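PDB 5TA0: glycoside Hydrolase from Bacteroides uniformis, which probably hydrolyses agarose-type galactans as a family 86 glycoside hydrolase, caught here as an engineered glutamate-to-glutamine variant in complex with neoagarooctaose. Local coordinates for residues 197-202 / 244-249; 279-284 / 322-327; 561-566 / 634-639; 585-590 / 606-611. One frame throughout, in Å; residues are numbered along the deposited sequence.

Contacts 1 and 2 lie in the catalytic barrel, contacts 3 and 4 in the C-terminal beta region. Strands 197-199, 242-247, 277-285 and 321-326 are successive neighbours in the parallel barrel sheet, so contacts 1 and 2, with centres 10 Å apart, meet directly: E199 is hydrogen-bonded to S324 and T279. Contacts 3 and 4, also 10 Å apart, are linked because strands 558-568 (contact 3) and 602-609 (contact 4) are neighbours in one five-stranded sheet; along the chain contact 4 is nested within the loop that contact 3 closes. The two pairs do not touch, contacts 2 and 3 having centres 22 Å apart. Residues that touch the glycan lie in the first pair; the second builds the C-terminal beta region.

Contact 1: residues 197-202 / 244-249; sequences FCEVIN and GYCTAF. With AAL (3,6-anhydro-alpha-L-galactopyranose), chain C; GAL (beta-D-galactopyranose), chain B.
C246 presses its side chain against the 197-202 segment just after a cis peptide bond, G244-Y245, a rare link where the second residue is not proline. Its backbone then takes left-handed angles, phi 65° and psi 55°, and C246 CB comes within 3.2 Å of I201 O. This is contact without a strand ladder: no clear hydrogen bond crosses, and I201 O and Y245 O, two acceptors, lie 3.5 Å apart. In the conformer described, one of two modelled, C246 SG stands anti to its backbone N (chi1 -165°), which directs it between two side chains, 3.5 Å from E199 OE2 and 3.6 Å from N202 OD1. Both groups have firmer partners: E199 forms a salt bridge with R83 and hydrogen bonds to S324 and T279, and N202 OD1 a hydrogen bond to R83, fixing the walls around the sulfur.

F249 turns to the glycan. F249 CZ lies 3.3 Å from O5 of the anhydrogalactose, which sits in plane at the ring's edge, while C6 of the chain B galactose lies over one face, offset toward the rim. Replacing F249 by alanine is likely to open a gap beside both sugars and remove this apolar surface. Strands 197-199 and 242-247 are neighbours in the eight-stranded parallel sheet; their C-terminal ends and following loops form the substrate cleft, as is characteristic of alpha/beta-barrel glycoside hydrolases.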
# COMPACT_ATOMS: atom_id res chain seq x y z
N PHE A 197 8.92 10.97 6.29
CA PHE A 197 8.36 9.97 7.21
C PHE A 197 9.50 9.13 7.76
O PHE A 197 10.38 8.72 7.00
CB PHE A 197 7.41 9.03 6.46
CG PHE A 197 6.26 9.72 5.80
CD1 PHE A 197 5.06 9.89 6.45
CD2 PHE A 197 6.41 10.25 4.52
CE1 PHE A 197 3.99 10.52 5.80
CE2 PHE A 197 5.36 10.93 3.91
CZ PHE A 197 4.16 11.05 4.55
N CYS A 198 9.46 8.87 9.06
CA CYS A 198 10.39 7.96 9.73
C CYS A 198 9.65 6.78 10.30
O CYS A 198 9.01 6.86 11.35
CB CYS A 198 11.18 8.69 10.80
SG CYS A 198 12.34 9.92 10.15
N GLU A 199 9.78 5.65 9.62
CA GLU A 199 9.34 4.39 10.19
C GLU A 199 10.36 3.98 11.24
O GLU A 199 11.54 4.23 11.09
CB GLU A 199 9.23 3.30 9.12
CG GLU A 199 8.24 3.56 7.98
CD GLU A 199 8.32 2.45 6.94
OE1 GLU A 199 9.42 2.23 6.37
OE2 GLU A 199 7.27 1.76 6.74
N VAL A 200 9.89 3.33 12.29
CA VAL A 200 10.81 2.92 13.37
C VAL A 200 11.73 1.78 12.93
O VAL A 200 12.97 1.87 13.01
CB VAL A 200 10.01 2.57 14.65
CG1 VAL A 200 10.90 1.90 15.70
CG2 VAL A 200 9.36 3.84 15.21
N ILE A 201 11.12 0.70 12.47
CA ILE A 201 11.88 -0.55 12.25
C ILE A 201 11.17 -1.45 11.26
O ILE A 201 9.95 -1.63 11.33
CB ILE A 201 12.18 -1.24 13.60
CG1 ILE A 201 13.19 -2.38 13.46
CG2 ILE A 201 10.90 -1.70 14.29
CD1 ILE A 201 13.62 -2.94 14.78
N ASN A 202 11.92 -2.04 10.34
CA ASN A 202 11.35 -2.86 9.28
C ASN A 202 10.98 -4.28 9.73
O ASN A 202 11.84 -5.00 10.25
CB ASN A 202 12.36 -2.96 8.14
CG ASN A 202 11.80 -3.63 6.91
OD1 ASN A 202 10.92 -3.10 6.26
ND2 ASN A 202 12.34 -4.81 6.57
N GLY A 244 4.76 3.12 12.71
CA GLY A 244 5.04 1.70 12.93
C GLY A 244 3.80 0.86 12.69
O GLY A 244 2.74 1.41 12.37
N TYR A 245 3.88 -0.46 12.84
CA TYR A 245 5.10 -1.19 13.18
C TYR A 245 5.77 -1.84 11.98
O TYR A 245 6.71 -2.60 12.16
CB TYR A 245 4.91 -2.15 14.35
CG TYR A 245 4.09 -3.42 14.14
CD1 TYR A 245 4.66 -4.59 13.63
CD2 TYR A 245 2.76 -3.48 14.54
CE1 TYR A 245 3.92 -5.76 13.52
CE2 TYR A 245 2.02 -4.64 14.42
CZ TYR A 245 2.61 -5.78 13.93
OH TYR A 245 1.86 -6.93 13.85
N CYS A 246 5.32 -1.51 10.76
CA CYS A 246 5.94 -1.93 9.50
C CYS A 246 5.84 -3.44 9.34
O CYS A 246 6.82 -4.14 9.16
CB CYS A 246 7.36 -1.39 9.40
SG CYS A 246 8.08 -1.46 7.77
N THR A 247 4.60 -3.91 9.44
CA THR A 247 4.29 -5.34 9.54
C THR A 247 4.59 -6.13 8.27
O THR A 247 4.08 -5.80 7.21
CB THR A 247 2.79 -5.45 9.86
OG1 THR A 247 2.49 -4.53 10.94
CG2 THR A 247 2.39 -6.88 10.22
N ALA A 248 5.33 -7.21 8.39
CA ALA A 248 5.64 -8.08 7.25
C ALA A 248 4.42 -8.77 6.67
O ALA A 248 4.27 -8.80 5.43
CB ALA A 248 6.68 -9.14 7.64
N PHE A 249 3.57 -9.30 7.56
CA PHE A 249 2.44 -10.16 7.17
C PHE A 249 1.28 -9.92 8.12
O PHE A 249 1.14 -10.61 9.11
CB PHE A 249 2.86 -11.65 7.20
CG PHE A 249 3.98 -11.97 6.26
CD1 PHE A 249 3.79 -11.90 4.90
CD2 PHE A 249 5.28 -12.23 6.75
CE1 PHE A 249 4.85 -12.13 4.02
CE2 PHE A 249 6.32 -12.47 5.86
CZ PHE A 249 6.11 -12.41 4.49
C1 AAL C . 10.24 -13.99 3.85
C2 AAL C . 11.64 -13.62 3.35
C3 AAL C . 11.95 -12.21 3.81
C4 AAL C . 10.95 -11.24 3.26
C5 AAL C . 9.78 -11.60 4.12
C6 AAL C . 10.41 -11.65 5.49
O2 AAL C . 11.70 -13.68 1.92
O3 AAL C . 11.74 -12.14 5.23
O4 AAL C . 11.37 -9.93 3.58
O5 AAL C . 9.33 -12.89 3.71
C1 GAL B . 8.28 -18.47 3.67
C2 GAL B . 9.17 -17.40 3.08
C3 GAL B . 9.07 -16.10 3.86
C4 GAL B . 7.61 -15.70 4.07
C5 GAL B . 6.86 -16.87 4.70
C6 GAL B . 5.41 -16.51 4.99
O1 GAL B . 8.27 -19.67 2.86
O2 GAL B . 10.54 -17.81 3.09
O3 GAL B . 9.81 -15.13 3.11
O4 GAL B . 6.99 -15.36 2.82
O5 GAL B . 6.94 -17.98 3.79
O6 GAL B . 4.75 -17.61 5.61

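Contact 2: residues 279-284 / 322-327. With GAL (beta-D-galactopyranose), chain D.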
# COMPACT_ATOMS: atom_id res chain seq x y z
N THR A 279 1.98 1.82 9.55
CA THR A 279 2.64 1.32 8.36
C THR A 279 2.66 -0.21 8.35
O THR A 279 2.92 -0.85 9.41
CB THR A 279 4.04 1.94 8.18
OG1 THR A 279 4.66 1.33 7.03
CG2 THR A 279 4.92 1.75 9.39
N ILE A 280 2.32 -0.77 7.19
CA ILE A 280 2.28 -2.21 6.95
C ILE A 280 2.86 -2.52 5.59
O ILE A 280 3.00 -1.64 4.74
CB ILE A 280 0.86 -2.78 7.05
CG1 ILE A 280 -0.09 -2.17 6.00
CG2 ILE A 280 0.29 -2.58 8.46
CD1 ILE A 280 -1.50 -2.71 6.03
N HIS A 281 3.18 -3.79 5.38
CA HIS A 281 3.50 -4.34 4.07
C HIS A 281 2.42 -5.29 3.63
O HIS A 281 1.85 -5.99 4.44
CB HIS A 281 4.86 -5.04 4.14
CG HIS A 281 5.98 -4.09 4.41
ND1 HIS A 281 7.25 -4.51 4.72
CD2 HIS A 281 6.01 -2.74 4.42
CE1 HIS A 281 8.03 -3.45 4.90
NE2 HIS A 281 7.30 -2.37 4.70
N LEU A 282 2.12 -5.31 2.33
CA LEU A 282 1.02 -6.15 1.79
C LEU A 282 1.50 -6.91 0.57
O LEU A 282 1.69 -6.32 -0.51
CB LEU A 282 -0.20 -5.29 1.45
CG LEU A 282 -0.93 -4.71 2.65
CD1 LEU A 282 -1.92 -3.66 2.19
CD2 LEU A 282 -1.62 -5.80 3.47
N TYR A 283 1.65 -8.22 0.72
CA TYR A 283 2.09 -9.06 -0.38
C TYR A 283 1.10 -10.17 -0.68
O TYR A 283 0.69 -10.94 0.21
CB TYR A 283 3.43 -9.65 -0.05
CG TYR A 283 4.59 -8.70 -0.18
CD1 TYR A 283 5.04 -8.30 -1.41
CD2 TYR A 283 5.26 -8.26 0.93
CE1 TYR A 283 6.14 -7.47 -1.53
CE2 TYR A 283 6.36 -7.44 0.82
CZ TYR A 283 6.80 -7.04 -0.42
OH TYR A 283 7.92 -6.24 -0.52
N ASP A 284 0.75 -10.27 -1.95
CA ASP A 284 0.05 -11.44 -2.49
C ASP A 284 1.04 -12.59 -2.56
O ASP A 284 2.24 -12.39 -2.77
CB ASP A 284 -0.42 -11.16 -3.92
CG ASP A 284 -1.69 -10.30 -3.99
OD1 ASP A 284 -2.49 -10.28 -3.04
OD2 ASP A 284 -1.88 -9.68 -5.06
N MET A 322 0.42 4.06 5.85
CA MET A 322 1.46 3.89 4.86
C MET A 322 1.57 2.42 4.51
O MET A 322 1.51 1.56 5.38
CB MET A 322 2.78 4.36 5.46
CG MET A 322 4.01 4.00 4.64
SD MET A 322 5.56 4.60 5.35
CE MET A 322 5.34 6.36 5.09
N ILE A 323 1.76 2.14 3.23
CA ILE A 323 2.09 0.79 2.75
C ILE A 323 3.47 0.89 2.11
O ILE A 323 3.60 1.21 0.93
CB ILE A 323 1.01 0.18 1.84
CG1 ILE A 323 -0.39 0.28 2.49
CG2 ILE A 323 1.29 -1.29 1.60
CD1 ILE A 323 -1.17 1.48 2.05
N SER A 324 4.53 0.67 2.90
CA SER A 324 5.85 1.02 2.41
C SER A 324 6.51 -0.03 1.51
O SER A 324 7.54 0.25 0.92
CB SER A 324 6.79 1.38 3.55
OG SER A 324 6.86 0.38 4.53
N GLN A 325 5.91 -1.21 1.45
CA GLN A 325 6.24 -2.27 0.47
C GLN A 325 4.98 -3.02 0.11
O GLN A 325 4.28 -3.48 1.03
CB GLN A 325 7.23 -3.30 1.02
CG GLN A 325 8.63 -2.78 1.32
CD GLN A 325 9.53 -3.84 1.94
OE1 GLN A 325 9.33 -5.08 1.76
NE2 GLN A 325 10.53 -3.39 2.66
N TYR A 326 4.69 -3.18 -1.17
CA TYR A 326 3.59 -4.04 -1.59
C TYR A 326 3.83 -4.58 -2.97
O TYR A 326 4.61 -4.03 -3.74
CB TYR A 326 2.25 -3.30 -1.54
CG TYR A 326 1.96 -2.28 -2.62
CD1 TYR A 326 1.25 -2.64 -3.76
CD2 TYR A 326 2.29 -0.93 -2.46
CE1 TYR A 326 0.91 -1.71 -4.73
CE2 TYR A 326 1.98 0.01 -3.44
CZ TYR A 326 1.26 -0.38 -4.55
OH TYR A 326 0.86 0.52 -5.53
N SER A 327 3.12 -5.67 -3.24
CA SER A 327 2.88 -6.31 -4.56
C SER A 327 2.78 -7.82 -4.32
O SER A 327 1.82 -8.22 -3.67
CB SER A 327 3.79 -5.89 -5.73
OG SER A 327 5.11 -6.31 -5.52
C1 GAL D . 11.61 -9.11 2.44
C2 GAL D . 12.11 -7.81 3.04
C3 GAL D . 12.85 -6.92 2.06
C4 GAL D . 13.68 -7.70 1.04
C5 GAL D . 12.93 -8.86 0.46
C6 GAL D . 13.72 -9.71 -0.55
O2 GAL D . 11.00 -7.06 3.52
O3 GAL D . 13.72 -6.16 2.92
O4 GAL D . 14.86 -8.17 1.71
O5 GAL D . 12.58 -9.70 1.56
O6 GAL D . 14.11 -8.99 -1.73
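H281 and Q325 lie stacked, imidazole and amide planes only 22° apart, with Q325 CB above the centre of the ring at 3.6 Å from its centroid, a CH-pi contact nearly along the ring normal. The imidazole is fixed edgewise as well: S324 OG lies in the ring plane and accepts from H281 NE2 at 2.8 Å, although the bond is bent (136° at the hydrogen), while H281 ND1 is hydrogen-bonded to E203. With CG anti to its carbonyl carbon (chi1 -65°), the ring leans over the neighbouring strand instead of standing off it. In one of its two modelled conformers, Y283 flanks Q325 from another direction, its ring plane steeply inclined to the amide, and Q325 CB approaches Y283 OH at 3.4 Å.

On the other side of the sheet the contact is apolar: L282 CD1 meets I323 CG2 at 4.0 Å, and I280 packs on I323 branch to branch. Between the two faces runs a parallel ladder, with I280 N donating to M322 O (3.1 Å) and D284 N to S327 O (2.9 Å); S324 N to I280 O is weak, just before the chain turns a corner at Q325.

A leucine in place of H281 would probably leave the S324 hydroxyl and the E203 carboxylate without their shared imidazole partner. The end of the Q325 side chain, probably the engineered position, lies beside the chain D galactose. Since E199 also binds S324, a chain of polar contacts from E199 through S324 and H281 to E203 probably sets the geometry of the sugar-binding site.

Contact 3: residues 561-566 / 634-639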
# COMPACT_ATOMS: atom_id res chain seq x y z
N VAL A 561 -23.16 1.51 0.59
CA VAL A 561 -22.60 0.17 0.65
C VAL A 561 -22.25 -0.20 2.08
O VAL A 561 -21.45 0.50 2.73
CB VAL A 561 -21.33 0.05 -0.23
CG1 VAL A 561 -20.72 -1.37 -0.10
CG2 VAL A 561 -21.63 0.40 -1.67
N ILE A 562 -22.80 -1.32 2.56
CA ILE A 562 -22.43 -1.85 3.86
C ILE A 562 -21.29 -2.82 3.65
O ILE A 562 -21.29 -3.61 2.69
CB ILE A 562 -23.65 -2.47 4.58
CG1 ILE A 562 -24.55 -1.34 5.09
CG2 ILE A 562 -23.22 -3.40 5.71
CD1 ILE A 562 -25.91 -1.80 5.55
N ARG A 563 -20.31 -2.76 4.55
CA ARG A 563 -19.05 -3.50 4.41
C ARG A 563 -18.93 -4.51 5.57
O ARG A 563 -18.62 -4.12 6.69
CB ARG A 563 -17.88 -2.51 4.42
CG ARG A 563 -17.94 -1.43 3.34
CD ARG A 563 -16.90 -0.35 3.58
NE ARG A 563 -15.56 -0.95 3.55
CZ ARG A 563 -14.88 -1.27 2.45
NH1 ARG A 563 -15.30 -0.90 1.24
NH2 ARG A 563 -13.73 -1.93 2.54
N LEU A 564 -19.19 -5.79 5.28
CA LEU A 564 -19.21 -6.83 6.29
C LEU A 564 -17.90 -7.58 6.31
O LEU A 564 -17.64 -8.38 5.43
CB LEU A 564 -20.35 -7.82 6.05
CG LEU A 564 -21.73 -7.23 5.92
CD1 LEU A 564 -22.72 -8.36 5.66
CD2 LEU A 564 -22.13 -6.46 7.17
N GLY A 565 -17.03 -7.28 7.28
CA GLY A 565 -15.79 -8.06 7.41
C GLY A 565 -16.12 -9.38 8.10
O GLY A 565 -16.58 -9.36 9.24
N LEU A 566 -15.83 -10.50 7.42
CA LEU A 566 -16.13 -11.84 7.96
C LEU A 566 -14.85 -12.65 7.97
O LEU A 566 -14.14 -12.68 6.97
CB LEU A 566 -17.18 -12.55 7.12
CG LEU A 566 -18.52 -11.85 6.94
CD1 LEU A 566 -19.44 -12.74 6.11
CD2 LEU A 566 -19.15 -11.48 8.27
N THR A 634 -15.56 -6.58 11.37
CA THR A 634 -16.00 -5.18 11.30
C THR A 634 -17.28 -5.06 10.52
O THR A 634 -17.54 -5.84 9.60
CB THR A 634 -14.93 -4.26 10.63
OG1 THR A 634 -14.67 -4.70 9.31
CG2 THR A 634 -13.64 -4.22 11.43
N VAL A 635 -18.06 -4.04 10.87
CA VAL A 635 -19.16 -3.55 10.06
C VAL A 635 -18.97 -2.06 9.91
O VAL A 635 -18.93 -1.33 10.89
CB VAL A 635 -20.53 -3.87 10.68
CG1 VAL A 635 -21.64 -3.31 9.81
CG2 VAL A 635 -20.68 -5.38 10.86
N THR A 636 -18.76 -1.63 8.66
CA THR A 636 -18.61 -0.21 8.32
C THR A 636 -19.50 0.10 7.14
O THR A 636 -20.10 -0.78 6.55
CB THR A 636 -17.13 0.16 8.05
OG1 THR A 636 -16.65 -0.52 6.88
CG2 THR A 636 -16.26 -0.20 9.25
N MET A 637 -19.60 1.37 6.78
CA MET A 637 -20.53 1.77 5.70
C MET A 637 -19.98 2.95 4.93
O MET A 637 -19.55 3.93 5.51
CB MET A 637 -21.90 2.09 6.28
CG MET A 637 -22.96 2.43 5.23
SD MET A 637 -24.65 2.34 5.89
CE MET A 637 -24.60 3.72 7.02
N GLN A 638 -20.02 2.86 3.61
CA GLN A 638 -19.77 4.00 2.72
C GLN A 638 -21.08 4.60 2.26
O GLN A 638 -21.99 3.89 1.82
CB GLN A 638 -18.97 3.58 1.49
CG GLN A 638 -17.53 3.20 1.79
CD GLN A 638 -16.99 2.35 0.69
OE1 GLN A 638 -17.32 1.16 0.62
NE2 GLN A 638 -16.17 2.92 -0.19
N ILE A 639 -21.17 5.92 2.39
CA ILE A 639 -22.30 6.72 1.90
C ILE A 639 -21.78 7.59 0.76
O ILE A 639 -20.72 8.19 0.89
CB ILE A 639 -22.84 7.60 3.06
CG1 ILE A 639 -23.37 6.72 4.20
CG2 ILE A 639 -23.91 8.58 2.60
CD1 ILE A 639 -24.57 5.87 3.85
O HOH W 1 -15.91 -3.35 7.36
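R563 lays its aliphatic arm across T636, its CD 3.3 Å from T636 OG1, which also lies at the edge of the guanidinium, in its plane. A bend at chi3 (61°) then swings the head group toward Q638, where R563 NH1 donates to Q638 OE1 at 3.0 Å. Seen from the arginine the acceptor is near the guanidinium plane; seen from the amide the donor stands well above the carbonyl plane, away from the lone pairs, with the two flat groups 77° apart. Q638 NE2 is held by E527, which fixes the amide's rotation.

Beneath them the strands form an antiparallel ladder, resting on the V561-Q638 and R563-T636 pairs. V561 N and Q638 O are 2.9 Å apart, as are Q638 N and V561 O, and R563 N gives a 2.8 Å bond to T636 O. One water stitches the same side: it donates to R563 O and accepts from T634 OG1 and T636 OG1.

The opposite face is apolar. I562 CG1 touches M637 SD at 3.8 Å, and L564 CD2 lies alongside V635 CG2 at 4.1 Å, both pairs in non-hydrogen-bonded register.

The buried charge of R563 is met by salt bridges to E301 and D305 on helix 298-315. Polar chemistry on this face therefore joins the C-terminal sheet to the barrel, while the other face supplies a hydrophobic interior.

Contact 4: residues 585-590 / 606-611; sequences VDIPDN and IEVPVD
No flat side chain carries this contact; the nearest thing is a pair of puckered proline rings, P588 and P609, which meet through rim atoms and not as a stack: P588 CG is 4.0 Å from P609 CD. P588 CG also approaches E607 O at 3.7 Å, and its CD lies near V608 CG2. No direct hydrogen bond crosses.

The apolar contacts run on from the prolines as a row. V585 holds CG1 anti to its backbone N (chi1 178°), which brings that branch to V608 CG1 at 3.8 Å, while its CG2 meets V610 CG2. I587 crosses I606 at about a right angle, the two CG2 methyls 3.9 Å apart, and sends its CG1 toward V608 CG2. V608 thus fits between V585 and I587 with one methyl for each.

Water replaces the missing backbone bonds. One molecule donates to D586 O at 2.6 Å and P609 O at 2.7 Å; a second donates to N590 O and, at 2.8 Å, to E607 O. This is consistent with the strand's own pairing: I606 and V608 spend their backbone N-H groups on L564 and I562 of strand 558-568, while the carbonyls of E607 and P609 turn to the loop.

I587 also touches L564 in that strand and L578 in strand 577-580, so it spans two sheets. Strand 602-609 is an outermost strand of the five-stranded sheet and 583-585 of the four-stranded one; the loop after strand 583-585 packs on edge strand 602-609, consistent with the rim of a beta-sandwich in the C-terminal region related to beta-porphyranase A.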
# COMPACT_ATOMS: atom_id res chain seq x y z
N VAL A 585 -32.20 -6.83 3.77
CA VAL A 585 -31.29 -6.45 2.69
C VAL A 585 -30.60 -7.72 2.19
O VAL A 585 -30.04 -8.47 2.99
CB VAL A 585 -30.25 -5.42 3.20
CG1 VAL A 585 -29.25 -5.06 2.11
CG2 VAL A 585 -30.95 -4.17 3.70
N ASP A 586 -30.66 -7.96 0.87
CA ASP A 586 -30.04 -9.16 0.29
C ASP A 586 -28.54 -9.01 0.25
O ASP A 586 -28.03 -7.91 -0.02
CB ASP A 586 -30.53 -9.44 -1.13
CG ASP A 586 -32.02 -9.64 -1.22
OD1 ASP A 586 -32.57 -10.37 -0.38
OD2 ASP A 586 -32.62 -9.05 -2.15
N ILE A 587 -27.82 -10.10 0.50
CA ILE A 587 -26.36 -10.12 0.38
C ILE A 587 -26.00 -10.74 -0.96
O ILE A 587 -26.53 -11.81 -1.30
CB ILE A 587 -25.71 -10.85 1.59
CG1 ILE A 587 -25.94 -9.98 2.85
CG2 ILE A 587 -24.21 -11.07 1.35
CD1 ILE A 587 -25.41 -10.56 4.12
N PRO A 588 -25.13 -10.07 -1.76
CA PRO A 588 -24.77 -10.66 -3.05
C PRO A 588 -24.02 -11.99 -2.91
O PRO A 588 -23.28 -12.18 -1.96
CB PRO A 588 -23.87 -9.60 -3.70
CG PRO A 588 -24.05 -8.35 -2.92
CD PRO A 588 -24.49 -8.75 -1.55
N ASP A 589 -24.21 -12.88 -3.88
CA ASP A 589 -23.39 -14.10 -3.99
C ASP A 589 -21.93 -13.80 -4.36
O ASP A 589 -21.03 -14.53 -3.92
CB ASP A 589 -23.97 -15.07 -5.03
CG ASP A 589 -25.11 -15.91 -4.47
OD1 ASP A 589 -24.97 -16.48 -3.37
OD2 ASP A 589 -26.15 -16.00 -5.16
N ASN A 590 -21.72 -12.75 -5.16
CA ASN A 590 -20.36 -12.37 -5.58
C ASN A 590 -19.82 -11.23 -4.73
O ASN A 590 -20.54 -10.28 -4.43
CB ASN A 590 -20.32 -11.99 -7.07
CG ASN A 590 -18.90 -11.98 -7.64
OD1 ASN A 590 -17.96 -12.52 -7.06
ND2 ASN A 590 -18.74 -11.35 -8.80
N ILE A 606 -17.32 -8.43 2.60
CA ILE A 606 -18.43 -8.59 1.67
C ILE A 606 -19.12 -7.23 1.57
O ILE A 606 -19.66 -6.71 2.55
CB ILE A 606 -19.45 -9.63 2.19
CG1 ILE A 606 -18.78 -10.95 2.60
CG2 ILE A 606 -20.55 -9.87 1.16
CD1 ILE A 606 -17.96 -11.61 1.56
N GLU A 607 -19.07 -6.66 0.37
CA GLU A 607 -19.68 -5.36 0.10
C GLU A 607 -21.15 -5.55 -0.33
O GLU A 607 -21.44 -6.31 -1.26
CB GLU A 607 -18.87 -4.62 -0.96
CG GLU A 607 -17.55 -4.12 -0.40
CD GLU A 607 -16.52 -3.85 -1.46
OE1 GLU A 607 -15.93 -4.80 -2.00
OE2 GLU A 607 -16.35 -2.66 -1.82
N VAL A 608 -22.05 -4.88 0.38
CA VAL A 608 -23.49 -5.08 0.26
C VAL A 608 -24.15 -3.74 -0.12
O VAL A 608 -24.28 -2.86 0.73
CB VAL A 608 -24.09 -5.59 1.57
CG1 VAL A 608 -25.59 -5.87 1.40
CG2 VAL A 608 -23.37 -6.85 2.06
N PRO A 609 -24.57 -3.59 -1.39
CA PRO A 609 -25.34 -2.39 -1.72
C PRO A 609 -26.61 -2.33 -0.89
O PRO A 609 -27.23 -3.37 -0.62
CB PRO A 609 -25.66 -2.59 -3.20
CG PRO A 609 -24.54 -3.44 -3.71
CD PRO A 609 -24.33 -4.42 -2.58
N VAL A 610 -27.00 -1.14 -0.45
CA VAL A 610 -28.20 -0.99 0.38
C VAL A 610 -29.00 0.21 -0.11
O VAL A 610 -28.47 1.27 -0.41
CB VAL A 610 -27.87 -0.87 1.89
CG1 VAL A 610 -26.95 0.29 2.19
CG2 VAL A 610 -29.16 -0.78 2.71
N ASP A 611 -30.30 0.00 -0.23
CA ASP A 611 -31.23 1.05 -0.63
C ASP A 611 -31.05 2.26 0.30
O ASP A 611 -31.23 2.15 1.52
CB ASP A 611 -32.65 0.43 -0.54
CG ASP A 611 -33.77 1.38 -0.87
OD1 ASP A 611 -34.93 0.89 -0.84
OD2 ASP A 611 -33.56 2.57 -1.14
O HOH W 2 -27.76 -5.81 -1.59
O HOH W 3 -20.15 -7.61 -3.38